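Long-range contacts in uncharacterized protein (Desulfotomaculum acetoxidans, PDB 3U4Y), which is of unknown function but folds as a seven-bladed beta-propeller related to the lactonase family, with no enzymatic activity yet assigned: residues F42-I47 with M86-I91; G82-A87 with N109-S114; F97-T102 with V131-S136; G141-D146 with F156-D161. One frame throughout, in Å; residues are numbered along the deposited sequence.

Interaction 1: residues F42-I47 with M86-I91; sequences FVDTAI and MADVDI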
loop_
_atom_site.group_PDB
_atom_site.type_symbol
_atom_site.label_atom_id
_atom_site.label_comp_id
_atom_site.label_asym_id
_atom_site.label_seq_id
_atom_site.Cartn_x
_atom_site.Cartn_y
_atom_site.Cartn_z
ATOM N N PHE A 42 -5.780 -3.743 13.758
ATOM C CA PHE A 42 -5.596 -3.808 12.296
ATOM C C PHE A 42 -5.027 -2.545 11.635
ATOM O O PHE A 42 -5.375 -1.422 11.997
ATOM C CB PHE A 42 -6.897 -4.199 11.595
ATOM C CG PHE A 42 -7.289 -5.638 11.788
ATOM C CD1 PHE A 42 -6.328 -6.635 11.837
ATOM C CD2 PHE A 42 -8.629 -5.994 11.922
ATOM C CE1 PHE A 42 -6.696 -7.959 12.015
ATOM C CE2 PHE A 42 -9.001 -7.311 12.104
ATOM C CZ PHE A 42 -8.031 -8.294 12.152
ATOM N N VAL A 43 -4.160 -2.749 10.643
ATOM C CA VAL A 43 -3.519 -1.639 9.946
ATOM C C VAL A 43 -3.754 -1.672 8.431
ATOM O O VAL A 43 -4.569 -0.911 7.924
ATOM C CB VAL A 43 -2.000 -1.523 10.280
ATOM C CG1 VAL A 43 -1.417 -0.284 9.648
ATOM C CG2 VAL A 43 -1.776 -1.483 11.798
ATOM N N ASP A 44 -3.053 -2.550 7.717
ATOM C CA ASP A 44 -3.111 -2.569 6.244
ATOM C C ASP A 44 -3.544 -3.940 5.704
ATOM O O ASP A 44 -3.650 -4.902 6.469
ATOM C CB ASP A 44 -1.752 -2.150 5.638
ATOM C CG ASP A 44 -1.867 -1.644 4.198
ATOM O OD1 ASP A 44 -0.932 -1.884 3.388
ATOM O OD2 ASP A 44 -2.887 -0.994 3.877
ATOM N N THR A 45 -3.801 -4.006 4.392
ATOM C CA THR A 45 -4.162 -5.243 3.685
ATOM C C THR A 45 -3.502 -5.340 2.330
ATOM O O THR A 45 -3.259 -4.334 1.656
ATOM C CB THR A 45 -5.667 -5.338 3.353
ATOM O OG1 THR A 45 -6.218 -4.026 3.187
ATOM C CG2 THR A 45 -6.411 -6.061 4.412
ATOM N N ALA A 46 -3.255 -6.572 1.916
ATOM C CA ALA A 46 -2.893 -6.859 0.538
ATOM C C ALA A 46 -3.907 -7.855 0.023
ATOM O O ALA A 46 -4.655 -8.418 0.807
ATOM C CB ALA A 46 -1.502 -7.426 0.453
ATOM N N ILE A 47 -3.945 -8.029 -1.294
ATOM C CA ILE A 47 -4.798 -9.015 -1.955
ATOM C C ILE A 47 -3.975 -9.725 -3.013
ATOM O O ILE A 47 -2.931 -9.242 -3.431
ATOM C CB ILE A 47 -6.044 -8.373 -2.588
ATOM C CG1 ILE A 47 -7.127 -9.409 -2.800
ATOM C CG2 ILE A 47 -5.706 -7.734 -3.895
ATOM C CD1 ILE A 47 -8.460 -8.791 -3.063
HETATM N N MSE A 86 3.524 -4.930 13.018
HETATM C CA MSE A 86 3.352 -4.953 11.570
HETATM C C MSE A 86 2.500 -3.801 11.061
HETATM O O MSE A 86 1.575 -3.374 11.751
HETATM C CB MSE A 86 2.644 -6.240 11.169
HETATM C CG MSE A 86 3.486 -7.473 11.254
HETATM SE SE MSE A 86 2.342 -9.036 11.295
HETATM C CE MSE A 86 3.568 -10.229 12.239
ATOM N N ALA A 87 2.782 -3.312 9.849
ATOM C CA ALA A 87 1.912 -2.302 9.248
ATOM C C ALA A 87 1.751 -2.426 7.724
ATOM O O ALA A 87 0.894 -3.174 7.278
ATOM C CB ALA A 87 2.314 -0.885 9.675
ATOM N N ASP A 88 2.528 -1.704 6.916
ATOM C CA ASP A 88 2.359 -1.845 5.465
ATOM C C ASP A 88 2.653 -3.305 5.098
ATOM O O ASP A 88 3.469 -3.970 5.755
ATOM C CB ASP A 88 3.220 -0.837 4.647
ATOM C CG ASP A 88 2.650 -0.560 3.218
ATOM O OD1 ASP A 88 1.556 -1.067 2.874
ATOM O OD2 ASP A 88 3.291 0.182 2.434
ATOM N N VAL A 89 1.942 -3.811 4.087
ATOM C CA VAL A 89 2.233 -5.119 3.506
ATOM C C VAL A 89 2.221 -5.063 2.017
ATOM O O VAL A 89 1.398 -4.376 1.415
ATOM C CB VAL A 89 1.160 -6.170 3.816
ATOM C CG1 VAL A 89 1.742 -7.285 4.632
ATOM C CG2 VAL A 89 -0.056 -5.536 4.463
ATOM N N ASP A 90 3.119 -5.832 1.428
ATOM C CA ASP A 90 3.033 -6.151 0.018
ATOM C C ASP A 90 3.198 -7.643 -0.144
ATOM O O ASP A 90 3.764 -8.302 0.721
ATOM C CB ASP A 90 4.104 -5.425 -0.794
ATOM C CG ASP A 90 3.588 -4.968 -2.149
ATOM O OD1 ASP A 90 2.344 -4.916 -2.320
ATOM O OD2 ASP A 90 4.419 -4.656 -3.036
ATOM N N ILE A 91 2.685 -8.164 -1.251
ATOM C CA ILE A 91 2.868 -9.558 -1.616
ATOM C C ILE A 91 3.834 -9.613 -2.781
ATOM O O ILE A 91 3.860 -8.700 -3.607
ATOM C CB ILE A 91 1.560 -10.178 -2.068
ATOM C CG1 ILE A 91 0.392 -9.414 -1.444
ATOM C CG2 ILE A 91 1.553 -11.646 -1.733
ATOM C CD1 ILE A 91 -0.586 -10.259 -0.663
#

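Interaction 2: residues G82-A87 with N109-S114; sequences GQSSMA and NMQSYS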
loop_
_atom_site.group_PDB
_atom_site.type_symbol
_atom_site.label_atom_id
_atom_site.label_comp_id
_atom_site.label_asym_id
_atom_site.label_seq_id
_atom_site.Cartn_x
_atom_site.Cartn_y
_atom_site.Cartn_z
ATOM N N GLY A 82 3.653 -12.573 14.925
ATOM C CA GLY A 82 5.002 -12.302 14.488
ATOM C C GLY A 82 5.937 -11.955 15.632
ATOM O O GLY A 82 5.516 -11.690 16.751
ATOM N N GLN A 83 7.226 -11.962 15.330
ATOM C CA GLN A 83 8.252 -11.524 16.249
ATOM C C GLN A 83 7.974 -10.117 16.802
ATOM O O GLN A 83 8.149 -9.859 18.000
ATOM C CB GLN A 83 9.594 -11.556 15.523
ATOM C CG GLN A 83 10.601 -12.532 16.094
ATOM C CD GLN A 83 11.688 -11.826 16.901
ATOM O OE1 GLN A 83 11.399 -11.064 17.830
ATOM N NE2 GLN A 83 12.946 -12.065 16.533
ATOM N N SER A 84 7.547 -9.206 15.931
ATOM C CA SER A 84 7.268 -7.829 16.338
ATOM C C SER A 84 6.085 -7.253 15.567
ATOM O O SER A 84 5.430 -7.968 14.811
ATOM C CB SER A 84 8.500 -6.947 16.142
ATOM O OG SER A 84 8.869 -6.883 14.773
ATOM N N SER A 85 5.817 -5.961 15.757
ATOM C CA SER A 85 4.650 -5.316 15.149
ATOM C C SER A 85 4.666 -5.280 13.611
ATOM O O SER A 85 5.694 -5.532 12.981
ATOM C CB SER A 85 4.520 -3.897 15.662
ATOM O OG SER A 85 5.350 -3.039 14.898
HETATM N N MSE A 86 3.524 -4.930 13.018
HETATM C CA MSE A 86 3.352 -4.953 11.570
HETATM C C MSE A 86 2.500 -3.801 11.061
HETATM O O MSE A 86 1.575 -3.374 11.751
HETATM C CB MSE A 86 2.644 -6.240 11.169
HETATM C CG MSE A 86 3.486 -7.473 11.254
HETATM SE SE MSE A 86 2.342 -9.036 11.295
HETATM C CE MSE A 86 3.568 -10.229 12.239
ATOM N N ALA A 87 2.782 -3.312 9.849
ATOM C CA ALA A 87 1.912 -2.302 9.248
ATOM C C ALA A 87 1.751 -2.426 7.724
ATOM O O ALA A 87 0.894 -3.174 7.278
ATOM C CB ALA A 87 2.314 -0.885 9.675
ATOM N N ASN A 109 11.193 -4.678 12.736
ATOM C CA ASN A 109 11.604 -5.741 11.844
ATOM C C ASN A 109 10.823 -5.798 10.558
ATOM O O ASN A 109 9.666 -5.382 10.488
ATOM C CB ASN A 109 11.447 -7.094 12.519
ATOM C CG ASN A 109 12.322 -7.248 13.702
ATOM O OD1 ASN A 109 13.527 -7.435 13.577
ATOM N ND2 ASN A 109 11.722 -7.197 14.874
HETATM N N MSE A 110 11.469 -6.360 9.547
HETATM C CA MSE A 110 10.785 -6.754 8.337
HETATM C C MSE A 110 10.568 -8.256 8.398
HETATM O O MSE A 110 11.462 -8.997 8.775
HETATM C CB MSE A 110 11.615 -6.382 7.116
HETATM C CG MSE A 110 11.160 -7.062 5.846
HETATM SE SE MSE A 110 12.165 -6.477 4.286
HETATM C CE MSE A 110 11.595 -4.621 4.366
ATOM N N GLN A 111 9.378 -8.707 8.025
ATOM C CA GLN A 111 9.009 -10.104 8.195
ATOM C C GLN A 111 8.313 -10.622 6.959
ATOM O O GLN A 111 7.411 -9.955 6.437
ATOM C CB GLN A 111 8.049 -10.249 9.375
ATOM C CG GLN A 111 8.517 -9.616 10.679
ATOM C CD GLN A 111 7.677 -10.069 11.849
ATOM O OE1 GLN A 111 7.911 -11.139 12.406
ATOM N NE2 GLN A 111 6.675 -9.278 12.209
ATOM N N SER A 112 8.727 -11.809 6.501
ATOM C CA SER A 112 8.069 -12.499 5.381
ATOM C C SER A 112 7.269 -13.703 5.850
ATOM O O SER A 112 7.610 -14.336 6.836
ATOM C CB SER A 112 9.080 -12.977 4.343
ATOM O OG SER A 112 9.774 -14.105 4.832
ATOM N N TYR A 113 6.235 -14.039 5.090
ATOM C CA TYR A 113 5.240 -15.013 5.498
ATOM C C TYR A 113 4.833 -15.903 4.317
ATOM O O TYR A 113 4.417 -15.384 3.281
ATOM C CB TYR A 113 4.045 -14.233 6.034
ATOM C CG TYR A 113 2.762 -15.007 6.168
ATOM C CD1 TYR A 113 2.452 -15.692 7.341
ATOM C CD2 TYR A 113 1.841 -15.031 5.138
ATOM C CE1 TYR A 113 1.268 -16.390 7.472
ATOM C CE2 TYR A 113 0.650 -15.731 5.260
ATOM C CZ TYR A 113 0.366 -16.406 6.429
ATOM O OH TYR A 113 -0.823 -17.094 6.534
ATOM N N SER A 114 4.958 -17.228 4.470
ATOM C CA SER A 114 4.604 -18.180 3.398
ATOM C C SER A 114 3.115 -18.511 3.325
ATOM O O SER A 114 2.558 -19.041 4.272
ATOM C CB SER A 114 5.397 -19.486 3.530
ATOM O OG SER A 114 5.166 -20.347 2.417
#

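Interaction 3: residues F97-T102 with V131-S136; sequences FAVTVT and VGIAIS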
loop_
_atom_site.group_PDB
_atom_site.type_symbol
_atom_site.label_atom_id
_atom_site.label_comp_id
_atom_site.label_asym_id
_atom_site.label_seq_id
_atom_site.Cartn_x
_atom_site.Cartn_y
_atom_site.Cartn_z
ATOM N N PHE A 97 4.603 -15.173 -1.159
ATOM C CA PHE A 97 4.938 -14.542 0.131
ATOM C C PHE A 97 4.318 -13.176 0.359
ATOM O O PHE A 97 4.052 -12.431 -0.582
ATOM C CB PHE A 97 6.440 -14.355 0.276
ATOM C CG PHE A 97 7.205 -15.618 0.216
ATOM C CD1 PHE A 97 7.244 -16.462 1.303
ATOM C CD2 PHE A 97 7.885 -15.967 -0.928
ATOM C CE1 PHE A 97 7.951 -17.627 1.242
ATOM C CE2 PHE A 97 8.598 -17.135 -0.994
ATOM C CZ PHE A 97 8.634 -17.964 0.088
ATOM N N ALA A 98 4.125 -12.851 1.633
ATOM C CA ALA A 98 3.672 -11.533 2.055
ATOM C C ALA A 98 4.783 -10.958 2.880
ATOM O O ALA A 98 5.376 -11.674 3.681
ATOM C CB ALA A 98 2.425 -11.642 2.897
ATOM N N VAL A 99 5.086 -9.676 2.689
ATOM C CA VAL A 99 6.167 -9.051 3.444
ATOM C C VAL A 99 5.682 -7.833 4.211
ATOM O O VAL A 99 4.921 -7.008 3.685
ATOM C CB VAL A 99 7.347 -8.669 2.565
ATOM C CG1 VAL A 99 8.423 -8.103 3.421
ATOM C CG2 VAL A 99 7.880 -9.879 1.843
ATOM N N THR A 100 6.129 -7.737 5.462
ATOM C CA THR A 100 5.603 -6.745 6.382
ATOM C C THR A 100 6.683 -5.877 6.985
ATOM O O THR A 100 7.795 -6.318 7.262
ATOM C CB THR A 100 4.879 -7.408 7.545
ATOM O OG1 THR A 100 4.348 -8.661 7.114
ATOM C CG2 THR A 100 3.759 -6.524 8.035
ATOM N N VAL A 101 6.325 -4.630 7.221
ATOM C CA VAL A 101 7.255 -3.695 7.790
ATOM C C VAL A 101 6.715 -3.207 9.139
ATOM O O VAL A 101 5.520 -3.324 9.431
ATOM C CB VAL A 101 7.534 -2.568 6.772
ATOM C CG1 VAL A 101 7.534 -1.181 7.422
ATOM C CG2 VAL A 101 8.832 -2.859 6.051
ATOM N N THR A 102 7.604 -2.673 9.963
ATOM C CA THR A 102 7.258 -2.301 11.323
ATOM C C THR A 102 6.152 -1.260 11.434
ATOM O O THR A 102 5.919 -0.477 10.508
ATOM C CB THR A 102 8.473 -1.748 12.043
ATOM O OG1 THR A 102 8.227 -1.733 13.453
ATOM C CG2 THR A 102 8.755 -0.352 11.549
ATOM N N VAL A 131 9.213 3.388 7.404
ATOM C CA VAL A 131 7.793 3.246 7.062
ATOM C C VAL A 131 7.591 2.972 5.570
ATOM O O VAL A 131 8.382 3.405 4.731
ATOM C CB VAL A 131 6.939 4.465 7.472
ATOM C CG1 VAL A 131 7.218 4.816 8.901
ATOM C CG2 VAL A 131 7.220 5.652 6.589
ATOM N N GLY A 132 6.519 2.258 5.255
ATOM C CA GLY A 132 6.207 1.908 3.889
ATOM C C GLY A 132 7.013 0.736 3.364
ATOM O O GLY A 132 8.187 0.566 3.707
ATOM N N ILE A 133 6.365 -0.089 2.543
ATOM C CA ILE A 133 7.052 -1.167 1.836
ATOM C C ILE A 133 6.512 -1.294 0.419
ATOM O O ILE A 133 5.353 -0.953 0.127
ATOM C CB ILE A 133 6.994 -2.532 2.588
ATOM C CG1 ILE A 133 7.965 -3.535 1.983
ATOM C CG2 ILE A 133 5.620 -3.132 2.550
ATOM C CD1 ILE A 133 7.976 -4.848 2.709
ATOM N N ALA A 134 7.385 -1.757 -0.462
ATOM C CA ALA A 134 7.025 -1.990 -1.841
ATOM C C ALA A 134 7.903 -3.103 -2.400
ATOM O O ALA A 134 9.126 -3.101 -2.229
ATOM C CB ALA A 134 7.181 -0.721 -2.652
ATOM N N ILE A 135 7.265 -4.065 -3.056
ATOM C CA ILE A 135 7.990 -5.140 -3.723
ATOM C C ILE A 135 7.880 -5.000 -5.240
ATOM O O ILE A 135 6.778 -4.824 -5.774
ATOM C CB ILE A 135 7.469 -6.519 -3.261
ATOM C CG1 ILE A 135 7.503 -6.590 -1.732
ATOM C CG2 ILE A 135 8.273 -7.647 -3.884
ATOM C CD1 ILE A 135 6.850 -7.810 -1.142
ATOM N N SER A 136 9.010 -5.063 -5.941
ATOM C CA SER A 136 8.954 -4.960 -7.396
ATOM C C SER A 136 8.209 -6.126 -8.069
ATOM O O SER A 136 8.445 -7.313 -7.762
ATOM C CB SER A 136 10.349 -4.814 -7.995
ATOM O OG SER A 136 11.125 -5.964 -7.727
#

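Interaction 4: residues G141-D146 with F156-D161; sequences GLILID and FKIDAD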
loop_
_atom_site.group_PDB
_atom_site.type_symbol
_atom_site.label_atom_id
_atom_site.label_comp_id
_atom_site.label_asym_id
_atom_site.label_seq_id
_atom_site.Cartn_x
_atom_site.Cartn_y
_atom_site.Cartn_z
ATOM N N GLY A 141 12.668 -9.499 -7.277
ATOM C CA GLY A 141 12.614 -9.590 -5.823
ATOM C C GLY A 141 13.236 -8.450 -5.026
ATOM O O GLY A 141 13.657 -8.621 -3.882
ATOM N N LEU A 142 13.293 -7.278 -5.641
ATOM C CA LEU A 142 13.776 -6.091 -4.976
ATOM C C LEU A 142 12.710 -5.494 -4.069
ATOM O O LEU A 142 11.534 -5.426 -4.434
ATOM C CB LEU A 142 14.170 -5.060 -6.009
ATOM C CG LEU A 142 14.305 -3.652 -5.443
ATOM C CD1 LEU A 142 15.596 -3.560 -4.627
ATOM C CD2 LEU A 142 14.244 -2.638 -6.577
ATOM N N ILE A 143 13.151 -5.043 -2.899
ATOM C CA ILE A 143 12.303 -4.412 -1.903
ATOM C C ILE A 143 12.886 -3.069 -1.469
ATOM O O ILE A 143 14.079 -2.933 -1.214
ATOM C CB ILE A 143 12.243 -5.257 -0.637
ATOM C CG1 ILE A 143 11.575 -6.595 -0.913
ATOM C CG2 ILE A 143 11.510 -4.508 0.462
ATOM C CD1 ILE A 143 11.889 -7.628 0.139
ATOM N N LEU A 144 12.022 -2.082 -1.354
ATOM C CA LEU A 144 12.443 -0.764 -0.963
ATOM C C LEU A 144 11.509 -0.281 0.103
ATOM O O LEU A 144 10.309 -0.531 0.035
ATOM C CB LEU A 144 12.333 0.195 -2.148
ATOM C CG LEU A 144 13.501 0.597 -3.047
ATOM C CD1 LEU A 144 14.510 -0.515 -3.258
ATOM C CD2 LEU A 144 12.896 1.050 -4.356
ATOM N N ILE A 145 12.061 0.447 1.070
ATOM C CA ILE A 145 11.291 1.005 2.169
ATOM C C ILE A 145 11.731 2.432 2.357
ATOM O O ILE A 145 12.847 2.779 1.999
ATOM C CB ILE A 145 11.581 0.258 3.480
ATOM C CG1 ILE A 145 13.075 0.353 3.797
ATOM C CG2 ILE A 145 11.122 -1.192 3.396
ATOM C CD1 ILE A 145 13.425 0.100 5.221
ATOM N N ASP A 146 10.858 3.253 2.924
ATOM C CA ASP A 146 11.197 4.629 3.284
ATOM C C ASP A 146 11.893 4.741 4.644
ATOM O O ASP A 146 11.617 3.983 5.563
ATOM C CB ASP A 146 9.933 5.478 3.313
ATOM C CG ASP A 146 9.209 5.474 1.995
ATOM O OD1 ASP A 146 7.973 5.303 1.985
ATOM O OD2 ASP A 146 9.879 5.641 0.962
ATOM N N PHE A 156 16.096 -3.567 0.079
ATOM C CA PHE A 156 16.184 -4.930 0.601
ATOM C C PHE A 156 15.979 -6.016 -0.444
ATOM O O PHE A 156 15.677 -5.741 -1.603
ATOM C CB PHE A 156 15.188 -5.124 1.727
ATOM C CG PHE A 156 15.501 -4.318 2.942
ATOM C CD1 PHE A 156 16.062 -4.919 4.061
ATOM C CD2 PHE A 156 15.244 -2.957 2.968
ATOM C CE1 PHE A 156 16.352 -4.182 5.192
ATOM C CE2 PHE A 156 15.534 -2.207 4.094
ATOM C CZ PHE A 156 16.092 -2.823 5.208
ATOM N N LYS A 157 16.140 -7.259 -0.008
ATOM C CA LYS A 157 16.014 -8.413 -0.889
ATOM C C LYS A 157 15.123 -9.502 -0.306
ATOM O O LYS A 157 15.125 -9.742 0.901
ATOM C CB LYS A 157 17.389 -9.005 -1.153
ATOM C CG LYS A 157 17.733 -9.086 -2.612
ATOM C CD LYS A 157 16.769 -9.977 -3.324
ATOM C CE LYS A 157 17.492 -10.826 -4.344
ATOM N NZ LYS A 157 16.550 -11.804 -4.936
ATOM N N ILE A 158 14.358 -10.159 -1.169
ATOM C CA ILE A 158 13.698 -11.409 -0.807
ATOM C C ILE A 158 13.950 -12.430 -1.885
ATOM O O ILE A 158 13.737 -12.151 -3.065
ATOM C CB ILE A 158 12.177 -11.256 -0.623
ATOM C CG1 ILE A 158 11.557 -12.601 -0.232
ATOM C CG2 ILE A 158 11.510 -10.698 -1.877
ATOM C CD1 ILE A 158 10.100 -12.510 0.211
ATOM N N ASP A 159 14.411 -13.612 -1.495
ATOM C CA ASP A 159 14.679 -14.654 -2.479
ATOM C C ASP A 159 13.479 -15.574 -2.734
ATOM O O ASP A 159 12.351 -15.302 -2.283
ATOM C CB ASP A 159 15.928 -15.456 -2.115
ATOM C CG ASP A 159 15.768 -16.242 -0.834
ATOM O OD1 ASP A 159 14.624 -16.614 -0.488
ATOM O OD2 ASP A 159 16.800 -16.491 -0.173
ATOM N N ALA A 160 13.749 -16.650 -3.476
ATOM C CA ALA A 160 12.759 -17.655 -3.863
ATOM C C ALA A 160 12.139 -18.358 -2.652
ATOM O O ALA A 160 10.985 -18.801 -2.695
ATOM C CB ALA A 160 13.411 -18.659 -4.757
ATOM N N ASP A 161 12.920 -18.437 -1.576
ATOM C CA ASP A 161 12.517 -19.076 -0.329
ATOM C C ASP A 161 11.781 -18.161 0.637
ATOM O O ASP A 161 11.135 -18.643 1.559
ATOM C CB ASP A 161 13.745 -19.622 0.404
ATOM C CG ASP A 161 14.401 -20.772 -0.330
ATOM O OD1 ASP A 161 13.767 -21.345 -1.250
ATOM O OD2 ASP A 161 15.551 -21.108 0.031
#

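Interaction 1: residues F42-I47 with M86-I91
Two carboxylates, those of Asp44 and Asp88, are brought together inside the protein, with Asp44 OD1 modelled 2.7 Å from Asp88 OD1. The two side chains run side by side in the same direction, and their carboxylate planes are turned 56° from each other. Asp44 heads across the contact, its CG anti to the backbone N (chi1 -158°), whereas Asp88 starts away from it and only its end comes back, bringing OD1 beside Asp44. The other oxygen of Asp88, OD2, accepts a hydrogen bond from the backbone N of Ile133, so this carboxylate is tied to a third strand as well. The segments belong to the innermost strands of two successive propeller blades, 42-47 and 89-91, with 86-88 leading into the second; the strands run almost parallel, 10° apart, with their axes 6.2 Å from each other. At that spacing side chains, not a backbone ladder, fill the seam, and each strand finds its own sheet partner, Val43 and Ala46 bonding to strand 53-58. At the start of the seam Val43 CG1 rests on Ala87 CB at 3.8 Å, while Val43 CG2 faces the carbonyl oxygen of Met86. Farther along, Val89 CG2 lies 4.0 Å from Asp44 CB, alongside the root of the acidic pair. Ile91 lies at the Ala46-Ile47 end, with Ile91 CD1 3.8 Å from Ile47 O, and also touches Phe115. A serine in place of Ile91 would probably lose the apolar cover at the Ile47 end of the seam and the touch with Phe115.

Interaction 2: residues G82-A87 with N109-S114
The side-chain amide of Gln111 meets the backbone of the 82-87 loop with both of its ends. Gln111 OE1 accepts a weak hydrogen bond from Gln83 N (3.1 Å, with an angle of 132° at the hydrogen), and Gln111 NE2 gives another weak one to Ser84 O at 3.2 Å. The amide can reach both because CG lies anti to the carbonyl carbon (chi1 -52°) and the chain is extended beyond it, out from strand 109-114 to the loop. The remaining contacts are of van der Waals type. Ser84 OG lies against Asn109 CB at 3.4 Å. Met86, present as selenomethionine, crosses Gln111 at about a right angle; its CG is 3.8 Å from Gln111 NE2 and its CE 4.1 Å from Gln111 CD, so CG and the terminal methyl, on either side of the selenium in the chain, approach the amide. Gln83 CB adds a contact of 3.6 Å to Gln111 OE1. A leucine in place of Gln111 would probably leave Gln83 N and Ser84 O without these partners and set the loop freer to move. The loop links strand 75-81, at the edge of one blade, to strand 89-91, which begins the next, and Ser85 OG binds Gly103 N and Asn105 O of that next blade. Ser85 thus adds to the hold on the loop, but within this contact, where the two bonds are bent and weak one by one, the polar hold comes from one amide using its donor and its acceptor together, in a largely buried setting.

Interaction 3: residues F97-T102 with V131-S136
Ile133 reaches from the first strand of one propeller blade to the second strand of the blade before it. Its CB lies 3.9 Å from Val101 CG2, the two side chains sliding past each other in opposite directions. From there CG2 turns to the backbone, where Ile133 CG2 is 4.1 Å from Val99 O. The other branch leaves with CG1 anti to the backbone N (chi1 -168°) and continues extended, which places the tip over the neighbouring strand: Ile133 CD1 meets Val99 CG1 at 3.4 Å, the side chains crossing at about a right angle. Val99 is shared, for its CG2 touches Ile135 CD1 at 3.8 Å, and its two methyl groups thus serve two isoleucines. Beyond Ile133, Val101 CG1 lies 4.2 Å from Gly132 O. Strands 97-100 and 130-135 run roughly antiparallel, 156° apart, but with axes 8.1 Å from each other they belong to separate sheets. Met110 of strand 109-114 also touches Val99, Val101 and Ile133, widening the apolar layer. Branched aliphatic groups do the touching and no polar pair joins these two segments, so shape and the exclusion of water probably account for the contact.

Interaction 4: residues G141-D146 with F156-D161
Phe156 O accepts a hydrogen bond from Ile143 N at 2.9 Å. The return bond, Phe156 N to Ile143 O, completes an antiparallel hydrogen-bonded pair; its modelled length is very short and doubtful. One step away Leu142 and Lys157 form a non-hydrogen-bonded pair, and then Ile158 N gives a bond of 3.2 Å to Gly141 O. Lys157 bends back so that its CD also comes near that oxygen. Gly141 has a positive phi, which suits glycine where the chain enters the strand. On the face that carries Ile143 and Phe156, Ile143 CB packs 3.8 Å from Phe156 CB, and Ile143 CD1 reaches Ile158 CG2 at 3.7 Å. In Phe156, CG stands anti to the carbonyl carbon (chi1 -67°), which brings the ring beside Ile145, whose CG1 lies 3.6 Å from Phe156 CE2; CD1 of the same isoleucine branch approaches the ring obliquely. These residues form the hairpin of strands 142-147 and 152-158, the middle two of a four-stranded propeller blade. Met110 of strand 109-114, in the preceding blade, packs on Ile143 and Ile145, whereas Leu142 and Leu144 meet Phe183 and Ile181 of strand 178-183 in the following one.

In the fold
The four contacts run through three successive blades, each a four-stranded antiparallel sheet, of the seven-bladed propeller. Interaction 1 lies nearest the hub, its centre 7 Å from that of the chain; interactions 2 and 4 lie about 16 and 15 Å away. Interactions 1 and 2 share Met86 and Ala87; interaction 3, about 8 Å from interaction 1, alternates its segments with those of 2 along the chain, and 4 follows in series. Strands 89-91, 97-100 and 109-114 adjoin in one sheet, linking the first three; strands 130-135 and 142-147 pair in the next, tying interaction 3 to 4. Interactions 1 and 3 pack neighbouring blades, 2 fixes the connecting loop and 4 is pairing within one.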